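Local coordinates for endo-beta-1,2-glucanase (Talaromyces funiculosus, PDB 6IMV), which hydrolyses internal beta-1,2-glucosidic linkages of beta-1,2-glucan, as a fungal glycoside hydrolase, at residues S346-T351 with G356-Y361; M410-G415 with A429-D434; T338-M343 with T420-T425. All blocks are in the same frame, centred on the assembly; numbering follows the deposited sequence.

Contact 1 of 3, residues S346-T351 with G356-Y361. With NAG (2-acetamido-2-deoxy-beta-D-glucopyranose), chain C; BGC (beta-D-glucopyranose), chain I.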
loop_
_atom_site.group_PDB
_atom_site.type_symbol
_atom_site.label_atom_id
_atom_site.label_comp_id
_atom_site.label_asym_id
_atom_site.label_seq_id
_atom_site.Cartn_x
_atom_site.Cartn_y
_atom_site.Cartn_z
ATOM N N SER A 346 -8.835 6.254 1.315
ATOM C CA SER A 346 -9.630 5.222 1.955
ATOM C C SER A 346 -9.018 4.904 3.328
ATOM O O SER A 346 -7.796 4.697 3.449
ATOM C CB SER A 346 -9.717 3.979 1.096
ATOM O OG SER A 346 -10.150 4.286 -0.222
ATOM N N ILE A 347 -9.861 4.871 4.363
ATOM C CA ILE A 347 -9.377 4.881 5.748
ATOM C C ILE A 347 -10.500 4.450 6.702
ATOM O O ILE A 347 -11.694 4.622 6.407
ATOM C CB ILE A 347 -8.846 6.291 6.100
ATOM C CG1 ILE A 347 -7.991 6.291 7.363
ATOM C CG2 ILE A 347 -9.978 7.313 6.207
ATOM C CD1 ILE A 347 -6.669 5.589 7.202
ATOM N N ASN A 348 -10.099 3.907 7.857
ATOM C CA ASN A 348 -11.004 3.655 8.968
ATOM C C ASN A 348 -11.512 4.989 9.520
ATOM O O ASN A 348 -10.779 5.984 9.587
ATOM C CB ASN A 348 -10.356 2.819 10.073
ATOM C CG ASN A 348 -10.289 1.356 9.696
ATOM O OD1 ASN A 348 -11.293 0.649 9.778
ATOM N ND2 ASN A 348 -9.134 0.912 9.234
ATOM N N ASN A 349 -12.788 4.966 9.915
ATOM C CA ASN A 349 -13.488 6.074 10.524
ATOM C C ASN A 349 -13.045 6.195 11.984
ATOM O O ASN A 349 -12.294 5.344 12.496
ATOM C CB ASN A 349 -14.999 5.857 10.422
ATOM C CG ASN A 349 -15.820 7.131 10.397
ATOM O OD1 ASN A 349 -15.310 8.225 10.655
ATOM N ND2 ASN A 349 -17.097 6.978 10.084
ATOM N N VAL A 350 -13.545 7.238 12.652
ATOM C CA VAL A 350 -13.217 7.540 14.042
ATOM C C VAL A 350 -13.675 6.404 14.967
ATOM O O VAL A 350 -14.594 5.632 14.659
ATOM C CB VAL A 350 -13.831 8.878 14.487
ATOM C CG1 VAL A 350 -13.341 10.033 13.640
ATOM C CG2 VAL A 350 -15.354 8.845 14.493
ATOM N N THR A 351 -13.006 6.339 16.119
ATOM C CA THR A 351 -13.385 5.526 17.238
ATOM C C THR A 351 -14.501 6.236 18.013
ATOM O O THR A 351 -14.445 7.443 18.233
ATOM C CB THR A 351 -12.185 5.288 18.167
ATOM O OG1 THR A 351 -11.186 4.585 17.426
ATOM C CG2 THR A 351 -12.545 4.511 19.416
ATOM N N GLY A 356 -15.003 2.030 22.262
ATOM C CA GLY A 356 -13.667 1.670 21.817
ATOM C C GLY A 356 -13.660 1.069 20.415
ATOM O O GLY A 356 -12.631 0.611 19.969
ATOM N N ASP A 357 -14.803 1.096 19.711
ATOM C CA ASP A 357 -14.909 0.524 18.366
ATOM C C ASP A 357 -14.805 1.636 17.318
ATOM O O ASP A 357 -15.290 2.753 17.512
ATOM C CB ASP A 357 -16.225 -0.230 18.141
ATOM C CG ASP A 357 -16.505 -1.324 19.158
ATOM O OD1 ASP A 357 -15.529 -1.904 19.684
ATOM O OD2 ASP A 357 -17.695 -1.567 19.439
ATOM N N VAL A 358 -14.185 1.289 16.190
ATOM C CA VAL A 358 -14.202 2.094 14.992
ATOM C C VAL A 358 -15.614 2.029 14.402
ATOM O O VAL A 358 -16.190 0.941 14.313
ATOM C CB VAL A 358 -13.120 1.586 14.021
ATOM C CG1 VAL A 358 -13.392 1.951 12.574
ATOM C CG2 VAL A 358 -11.753 2.081 14.462
ATOM N N VAL A 359 -16.167 3.182 13.995
ATOM C CA VAL A 359 -17.588 3.241 13.627
ATOM C C VAL A 359 -17.815 2.685 12.212
ATOM O O VAL A 359 -18.931 2.315 11.880
ATOM C CB VAL A 359 -18.190 4.648 13.788
ATOM C CG1 VAL A 359 -18.124 5.125 15.224
ATOM C CG2 VAL A 359 -17.556 5.668 12.878
ATOM N N GLY A 360 -16.766 2.597 11.392
ATOM C CA GLY A 360 -16.889 2.042 10.050
ATOM C C GLY A 360 -15.634 2.292 9.234
ATOM O O GLY A 360 -14.664 2.842 9.740
ATOM N N TYR A 361 -15.655 1.846 7.972
ATOM C CA TYR A 361 -14.579 2.122 7.029
ATOM C C TYR A 361 -15.065 3.081 5.933
ATOM O O TYR A 361 -16.110 2.866 5.334
ATOM C CB TYR A 361 -14.050 0.823 6.428
ATOM C CG TYR A 361 -12.814 1.022 5.592
ATOM C CD1 TYR A 361 -11.570 1.133 6.185
ATOM C CD2 TYR A 361 -12.891 1.133 4.217
ATOM C CE1 TYR A 361 -10.426 1.329 5.437
ATOM C CE2 TYR A 361 -11.756 1.328 3.448
ATOM C CZ TYR A 361 -10.519 1.426 4.062
ATOM O OH TYR A 361 -9.396 1.603 3.317
HETATM C C1 NAG C . -18.041 8.062 10.002
HETATM C C2 NAG C . -19.282 7.567 9.285
HETATM C C3 NAG C . -20.240 8.737 9.112
HETATM C C4 NAG C . -20.608 9.308 10.465
HETATM C C5 NAG C . -19.356 9.623 11.272
HETATM C C6 NAG C . -19.729 9.964 12.712
HETATM C C7 NAG C . -18.683 5.698 7.813
HETATM C C8 NAG C . -18.467 5.286 6.385
HETATM N N2 NAG C . -18.951 6.984 7.999
HETATM O O3 NAG C . -21.406 8.309 8.430
HETATM O O4 NAG C . -21.334 10.526 10.235
HETATM O O5 NAG C . -18.429 8.529 11.290
HETATM O O6 NAG C . -18.544 10.362 13.392
HETATM O O7 NAG C . -18.613 4.903 8.734
HETATM C C2 BGC I . -11.262 -3.354 6.245
HETATM C C3 BGC I . -10.673 -2.829 7.566
HETATM C C4 BGC I . -9.159 -2.558 7.460
HETATM C C5 BGC I . -8.860 -1.751 6.187
HETATM C C6 BGC I . -7.365 -1.502 5.967
HETATM C C1 BGC I . -10.832 -2.475 5.079
HETATM O O1 BGC I . -11.314 -2.929 3.812
HETATM O O2 BGC I . -12.676 -3.312 6.327
HETATM O O3 BGC I . -10.924 -3.748 8.630
HETATM O O4 BGC I . -8.661 -1.868 8.624
HETATM O O5 BGC I . -9.405 -2.421 5.044
HETATM O O6 BGC I . -6.715 -2.750 5.741
HETATM O O HOH W 1 -7.126 2.153 4.444
#
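Tyr361 lays its ring between sugar and backbone: the glucose has C1 over the centre of one face, 3.7 Å above the plane, while the carbonyl O of Ile347 sits toward the rim of the opposite face. With CG anti to the backbone N (chi1 -172°), the ring runs back along 346-348, and its OH reaches Ser346 CB at 3.3 Å. A water joins Tyr361 OH to Ser346 O. Asn348 stands at the ring edge, its amide turned 79° from the ring, and ND2 donates to glucose O4 over 2.9 Å in a nearly straight bond (169°); Glu418 takes a second bond from ND2. Tyr361 and Asn348 thus give the glucose an aromatic platform beside an amide donor. The antiparallel strands are tied by Asn349 N to Gly360 O (2.8 Å) and Val359 N to Val350 O (3.0 Å). Asn349 carries the N-linked glycan on ND2, and its OD1 accepts from Val350 N, which comes from above the carbonyl plane. Val359 CG2 approaches this glycosylated amide tightly, 3.1 Å from Asn349 ND2. The two-stranded hairpin 347-352/357-362 lies against strands 415-421 and 427-432, with Ile347 also touching strand 380-381.

Contact 2 of 3, residues M410-G415 with A429-D434. With BGC (beta-D-glucopyranose), chain I.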
loop_
_atom_site.group_PDB
_atom_site.type_symbol
_atom_site.label_atom_id
_atom_site.label_comp_id
_atom_site.label_asym_id
_atom_site.label_seq_id
_atom_site.Cartn_x
_atom_site.Cartn_y
_atom_site.Cartn_z
ATOM N N MET A 410 -2.802 12.303 17.296
ATOM C CA MET A 410 -2.440 11.823 15.966
ATOM C C MET A 410 -1.004 11.274 15.930
ATOM O O MET A 410 -0.567 10.769 14.891
ATOM C CB MET A 410 -2.658 12.912 14.915
ATOM C CG MET A 410 -4.132 13.072 14.557
ATOM S SD MET A 410 -4.865 11.486 14.005
ATOM C CE MET A 410 -4.091 11.297 12.399
ATOM N N GLN A 411 -0.303 11.315 17.067
ATOM C CA GLN A 411 0.875 10.477 17.294
ATOM C C GLN A 411 0.641 9.595 18.522
ATOM O O GLN A 411 -0.100 9.957 19.460
ATOM C CB GLN A 411 2.154 11.292 17.497
ATOM C CG GLN A 411 2.601 12.070 16.273
ATOM C CD GLN A 411 3.888 12.817 16.532
ATOM O OE1 GLN A 411 3.925 13.816 17.265
ATOM N NE2 GLN A 411 4.967 12.324 15.936
ATOM N N ASN A 412 1.304 8.433 18.503
ATOM C CA ASN A 412 1.247 7.452 19.570
ATOM C C ASN A 412 2.615 6.764 19.665
ATOM O O ASN A 412 3.478 7.012 18.828
ATOM C CB ASN A 412 0.106 6.458 19.331
ATOM C CG ASN A 412 0.224 5.746 18.004
ATOM O OD1 ASN A 412 1.031 4.831 17.857
ATOM N ND2 ASN A 412 -0.582 6.149 17.037
ATOM N N ILE A 413 2.773 5.872 20.650
ATOM C CA ILE A 413 4.053 5.175 20.904
ATOM C C ILE A 413 4.353 4.140 19.817
ATOM O O ILE A 413 5.393 3.477 19.889
ATOM C CB ILE A 413 4.082 4.519 22.299
ATOM C CG1 ILE A 413 2.954 3.505 22.510
ATOM C CG2 ILE A 413 4.101 5.574 23.392
ATOM C CD1 ILE A 413 3.172 2.604 23.705
ATOM N N TYR A 414 3.464 4.003 18.822
ATOM C CA TYR A 414 3.716 3.167 17.641
ATOM C C TYR A 414 3.760 4.021 16.365
ATOM O O TYR A 414 3.625 3.480 15.257
ATOM C CB TYR A 414 2.641 2.080 17.533
ATOM C CG TYR A 414 2.262 1.427 18.839
ATOM C CD1 TYR A 414 2.972 0.344 19.337
ATOM C CD2 TYR A 414 1.196 1.906 19.593
ATOM C CE1 TYR A 414 2.632 -0.248 20.546
ATOM C CE2 TYR A 414 0.832 1.316 20.789
ATOM C CZ TYR A 414 1.555 0.238 21.267
ATOM O OH TYR A 414 1.191 -0.322 22.452
ATOM N N GLY A 415 3.961 5.337 16.518
ATOM C CA GLY A 415 4.062 6.278 15.388
ATOM C C GLY A 415 2.758 7.019 15.144
ATOM O O GLY A 415 2.075 7.391 16.091
ATOM N N ALA A 429 -8.697 5.708 16.768
ATOM C CA ALA A 429 -7.667 5.281 17.716
ATOM C C ALA A 429 -7.225 3.869 17.327
ATOM O O ALA A 429 -7.609 2.865 17.944
ATOM C CB ALA A 429 -8.207 5.364 19.124
ATOM N N LEU A 430 -6.459 3.812 16.235
ATOM C CA LEU A 430 -6.204 2.597 15.520
ATOM C C LEU A 430 -4.851 2.713 14.810
ATOM O O LEU A 430 -4.410 3.822 14.477
ATOM C CB LEU A 430 -7.358 2.408 14.529
ATOM C CG LEU A 430 -7.332 1.129 13.691
ATOM C CD1 LEU A 430 -7.663 -0.076 14.547
ATOM C CD2 LEU A 430 -8.292 1.230 12.518
ATOM N N LEU A 431 -4.199 1.561 14.615
ATOM C CA LEU A 431 -3.012 1.426 13.782
ATOM C C LEU A 431 -3.294 0.378 12.699
ATOM O O LEU A 431 -3.788 -0.688 13.027
ATOM C CB LEU A 431 -1.828 0.961 14.638
ATOM C CG LEU A 431 -1.656 1.628 16.000
ATOM C CD1 LEU A 431 -0.644 0.849 16.828
ATOM C CD2 LEU A 431 -1.242 3.087 15.858
ATOM N N THR A 432 -2.951 0.669 11.438
ATOM C CA THR A 432 -2.967 -0.339 10.383
ATOM C C THR A 432 -1.722 -0.193 9.505
ATOM O O THR A 432 -1.138 0.889 9.430
ATOM C CB THR A 432 -4.233 -0.250 9.515
ATOM O OG1 THR A 432 -4.220 0.990 8.809
ATOM C CG2 THR A 432 -5.515 -0.363 10.316
ATOM N N TRP A 433 -1.338 -1.290 8.837
ATOM C CA TRP A 433 -0.257 -1.270 7.844
ATOM C C TRP A 433 -0.569 -0.226 6.773
ATOM O O TRP A 433 0.311 0.567 6.406
ATOM C CB TRP A 433 -0.037 -2.644 7.197
ATOM C CG TRP A 433 0.570 -3.648 8.120
ATOM C CD1 TRP A 433 -0.094 -4.443 9.003
ATOM C CD2 TRP A 433 1.968 -3.953 8.273
ATOM N NE1 TRP A 433 0.786 -5.233 9.683
ATOM C CE2 TRP A 433 2.061 -4.957 9.262
ATOM C CE3 TRP A 433 3.142 -3.489 7.672
ATOM C CZ2 TRP A 433 3.284 -5.491 9.669
ATOM C CZ3 TRP A 433 4.349 -4.016 8.078
ATOM C CH2 TRP A 433 4.417 -4.993 9.069
ATOM N N ASP A 434 -1.816 -0.257 6.278
ATOM C CA ASP A 434 -2.267 0.604 5.177
ATOM C C ASP A 434 -2.050 2.090 5.519
ATOM O O ASP A 434 -1.602 2.852 4.656
ATOM C CB ASP A 434 -3.728 0.309 4.808
ATOM C CG ASP A 434 -3.926 -0.915 3.920
ATOM O OD1 ASP A 434 -3.530 -2.008 4.326
ATOM O OD2 ASP A 434 -4.520 -0.772 2.831
HETATM C C2 BGC I . -11.262 -3.354 6.245
HETATM C C3 BGC I . -10.673 -2.829 7.566
HETATM C C4 BGC I . -9.159 -2.558 7.460
HETATM C C5 BGC I . -8.860 -1.751 6.187
HETATM C C6 BGC I . -7.365 -1.502 5.967
HETATM C C1 BGC I . -10.832 -2.475 5.079
HETATM O O1 BGC I . -11.314 -2.929 3.812
HETATM O O2 BGC I . -12.676 -3.312 6.327
HETATM O O3 BGC I . -10.924 -3.748 8.630
HETATM O O4 BGC I . -8.661 -1.868 8.624
HETATM O O5 BGC I . -9.405 -2.421 5.044
HETATM O O6 BGC I . -6.715 -2.750 5.741
#
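Leu431 divides its two methyl groups between Asn412 and Tyr414. CD2 presses on the asparagine amide, 3.3 Å from Asn412 ND2 and 3.5 Å from Asn412 OD1, the two side chains running antiparallel alongside each other. CD1 meets Tyr414 at the root of its ring, 3.5 Å from Tyr414 CD2 and 3.6 Å from Tyr414 CB, so that Leu431 lies across Tyr414. This tight patch is small, methyl against amide on one side and against the ring root on the other. The turn opposite is fixed from within: Asn412 to Gly415 is a type I beta turn, and Asn412 OD1 accepts from Tyr414 N at 2.7 Å, an Asx turn; here CG lies between the backbone N and the carbonyl carbon (chi1 57°), which brings OD1 to Tyr414 N. The buried ND2 of Asn412 donates to Thr417 OG1, and Tyr414 OH is hydrogen-bonded to Gly71 N. Away from this patch the segments diverge, and 432-434 leads to the glucose pocket. There the approach is loose: Asp434 OD1 stays 3.6 Å from glucose O6 and is salt-bridged to Lys82, while Thr432 CG2 is 3.9 Å from glucose O4. Thr432 OG1 N-caps the helix at Ser435 N. Strand 427-432 runs between strands 57-64 and 415-421, pairing antiparallel with both, and continues into helix 433-443; strand 411-412 also pairs with 415-421.

Contact 3 of 3, residues T338-M343 with T420-T425. With NAG (2-acetamido-2-deoxy-beta-D-glucopyranose), chain B.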
loop_
_atom_site.group_PDB
_atom_site.type_symbol
_atom_site.label_atom_id
_atom_site.label_comp_id
_atom_site.label_asym_id
_atom_site.label_seq_id
_atom_site.Cartn_x
_atom_site.Cartn_y
_atom_site.Cartn_z
ATOM N N THR A 338 -9.619 24.041 -0.863
ATOM C CA THR A 338 -10.860 23.637 -0.160
ATOM C C THR A 338 -10.678 23.727 1.363
ATOM O O THR A 338 -11.571 23.347 2.103
ATOM C CB THR A 338 -11.354 22.249 -0.593
ATOM O OG1 THR A 338 -10.388 21.248 -0.267
ATOM C CG2 THR A 338 -11.668 22.184 -2.072
ATOM N N GLN A 339 -9.515 24.220 1.810
ATOM C CA GLN A 339 -9.216 24.590 3.213
ATOM C C GLN A 339 -9.265 23.361 4.131
ATOM O O GLN A 339 -9.863 23.412 5.203
ATOM C CB GLN A 339 -10.168 25.686 3.705
ATOM C CG GLN A 339 -9.979 27.012 2.988
ATOM C CD GLN A 339 -10.950 28.031 3.533
ATOM O OE1 GLN A 339 -12.102 28.087 3.134
ATOM N NE2 GLN A 339 -10.497 28.825 4.483
ATOM N N VAL A 340 -8.580 22.289 3.722
ATOM C CA VAL A 340 -8.492 21.037 4.478
ATOM C C VAL A 340 -7.069 20.891 5.015
ATOM O O VAL A 340 -6.098 21.023 4.270
ATOM C CB VAL A 340 -8.895 19.830 3.606
ATOM C CG1 VAL A 340 -8.849 18.533 4.397
ATOM C CG2 VAL A 340 -10.266 20.019 2.972
ATOM N N PRO A 341 -6.895 20.638 6.330
ATOM C CA PRO A 341 -5.563 20.530 6.934
ATOM C C PRO A 341 -4.908 19.149 6.782
ATOM O O PRO A 341 -4.083 18.746 7.602
ATOM C CB PRO A 341 -5.868 20.871 8.404
ATOM C CG PRO A 341 -7.231 20.294 8.632
ATOM C CD PRO A 341 -7.970 20.558 7.334
ATOM N N GLY A 342 -5.247 18.456 5.697
ATOM C CA GLY A 342 -4.724 17.153 5.376
ATOM C C GLY A 342 -5.158 16.756 3.982
ATOM O O GLY A 342 -5.716 17.584 3.238
ATOM N N MET A 343 -4.911 15.489 3.626
ATOM C CA MET A 343 -5.368 14.964 2.360
ATOM C C MET A 343 -6.104 13.633 2.597
ATOM O O MET A 343 -6.112 13.114 3.712
ATOM C CB MET A 343 -4.190 14.814 1.393
ATOM C CG MET A 343 -3.513 16.123 1.086
ATOM S SD MET A 343 -2.206 16.012 -0.169
ATOM C CE MET A 343 -0.905 15.184 0.748
ATOM N N THR A 420 -7.876 11.320 11.562
ATOM C CA THR A 420 -8.587 12.332 12.330
ATOM C C THR A 420 -9.675 12.957 11.446
ATOM O O THR A 420 -9.494 13.124 10.243
ATOM C CB THR A 420 -7.638 13.424 12.845
ATOM O OG1 THR A 420 -8.399 14.371 13.596
ATOM C CG2 THR A 420 -6.887 14.154 11.751
ATOM N N ARG A 421 -10.793 13.335 12.068
ATOM C CA ARG A 421 -11.720 14.242 11.432
ATOM C C ARG A 421 -10.972 15.540 11.105
ATOM O O ARG A 421 -10.125 16.003 11.900
ATOM C CB ARG A 421 -12.919 14.509 12.345
ATOM C CG ARG A 421 -13.919 13.362 12.398
ATOM C CD ARG A 421 -15.159 13.698 13.207
ATOM N NE ARG A 421 -15.873 14.831 12.623
ATOM C CZ ARG A 421 -16.802 14.755 11.672
ATOM N NH1 ARG A 421 -17.130 13.590 11.136
ATOM N NH2 ARG A 421 -17.395 15.857 11.253
ATOM N N ARG A 422 -11.276 16.139 9.949
ATOM C CA ARG A 422 -10.622 17.394 9.586
ATOM C C ARG A 422 -11.051 18.521 10.541
ATOM O O ARG A 422 -10.327 19.500 10.681
ATOM C CB ARG A 422 -10.844 17.749 8.112
ATOM C CG ARG A 422 -12.287 17.993 7.702
ATOM C CD ARG A 422 -12.346 18.281 6.218
ATOM N NE ARG A 422 -13.700 18.392 5.706
ATOM C CZ ARG A 422 -14.459 19.473 5.794
ATOM N NH1 ARG A 422 -14.015 20.559 6.406
ATOM N NH2 ARG A 422 -15.670 19.449 5.272
ATOM N N ASP A 423 -12.199 18.374 11.216
ATOM C CA ASP A 423 -12.670 19.384 12.187
ATOM C C ASP A 423 -12.127 19.088 13.597
ATOM O O ASP A 423 -12.405 19.830 14.550
ATOM C CB ASP A 423 -14.201 19.495 12.175
ATOM C CG ASP A 423 -14.949 18.294 12.738
ATOM O OD1 ASP A 423 -14.320 17.422 13.365
ATOM O OD2 ASP A 423 -16.166 18.238 12.541
ATOM N N GLY A 424 -11.391 17.984 13.748
ATOM C CA GLY A 424 -10.660 17.678 14.981
ATOM C C GLY A 424 -11.533 17.228 16.154
ATOM O O GLY A 424 -11.058 17.214 17.283
ATOM N N THR A 425 -12.781 16.812 15.890
ATOM C CA THR A 425 -13.715 16.405 16.951
ATOM C C THR A 425 -13.661 14.890 17.197
ATOM O O THR A 425 -14.335 14.379 18.085
ATOM C CB THR A 425 -15.161 16.793 16.616
ATOM O OG1 THR A 425 -15.536 16.107 15.419
ATOM C CG2 THR A 425 -15.346 18.288 16.449
HETATM C C1 NAG B . -22.596 10.496 10.931
HETATM C C2 NAG B . -23.158 11.909 11.064
HETATM C C3 NAG B . -24.547 11.904 11.716
HETATM C C4 NAG B . -25.464 10.822 11.157
HETATM C C5 NAG B . -24.703 9.488 11.189
HETATM C C6 NAG B . -25.525 8.269 10.786
HETATM C C7 NAG B . -21.356 13.515 11.555
HETATM C C8 NAG B . -20.553 14.094 12.680
HETATM N N2 NAG B . -22.273 12.645 11.941
HETATM O O3 NAG B . -25.186 13.174 11.553
HETATM O O4 NAG B . -26.673 10.819 11.941
HETATM O O5 NAG B . -23.557 9.626 10.330
HETATM O O6 NAG B . -25.640 8.205 9.361
HETATM O O7 NAG B . -21.163 13.820 10.389
HETATM O O HOH W 2 -11.338 21.337 6.866
#
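The nearest CA atoms, of Pro341 and Arg422, are 6.5 Å apart, where the loop leaving helix 318-337 through a Schellman motif at Gln339 passes the type I beta turn Arg421-Gly424 that ends strand 415-421. Arg422 bridges this gap with its aliphatic stem, laid crosswise to both partners: Arg422 CB faces Pro341 CD at 4.1 Å and Arg422 CD faces Val340 CG1 at 4.0 Å. Its chain is extended from CG to NE, which carries the guanidinium past Val340; NH1 reaches Gln339 O through one water and NE donates to Leu378 O. The turn is braced by Asp423, whose carboxylate is gripped side-on by Arg421 NE and NH2, the salt bridge from Arg421 NH2 to Asp423 OD2 measuring 3.0 Å. Asp423 OD1 takes three bonds, from Arg421 NE, Thr425 OG1 and Thr425 N, the last an Asx turn; such a grip would hold the carboxylate in place and probably favour its charged form. Arg421 also salt-bridges Asp379 through NH1, and the acetamido methyl C8 of a glycan NAG lies over one guanidinium face. Arg421 O accepts from Thr420 OG1 at 2.9 Å and from Gly424 N at 3.0 Å, reached from opposite faces of its plane.

How the contacts relate
Contact 3 opens first along the chain, at 338-343, and closes last but one, at 420-425; contact 1 falls entirely within that span, whereas contact 2 crosses it, since 410-415 precedes and 429-434 follows 420-425. Their centres lie about 13 Å (1 and 2), 16 Å (1 and 3) and 17 Å (2 and 3) apart. Contacts 2 and 3 share the large antiparallel sheet through strand 415-421, with Met410 packing on Thr420. Contact 1, a separate hairpin, meets it through Thr351 and Ala429, and Val350 and Arg421. Contacts 1 and 2 both border the glucose; contacts 1 and 3 both touch the glycan on Asn349, placing the hairpin between pocket and glycan.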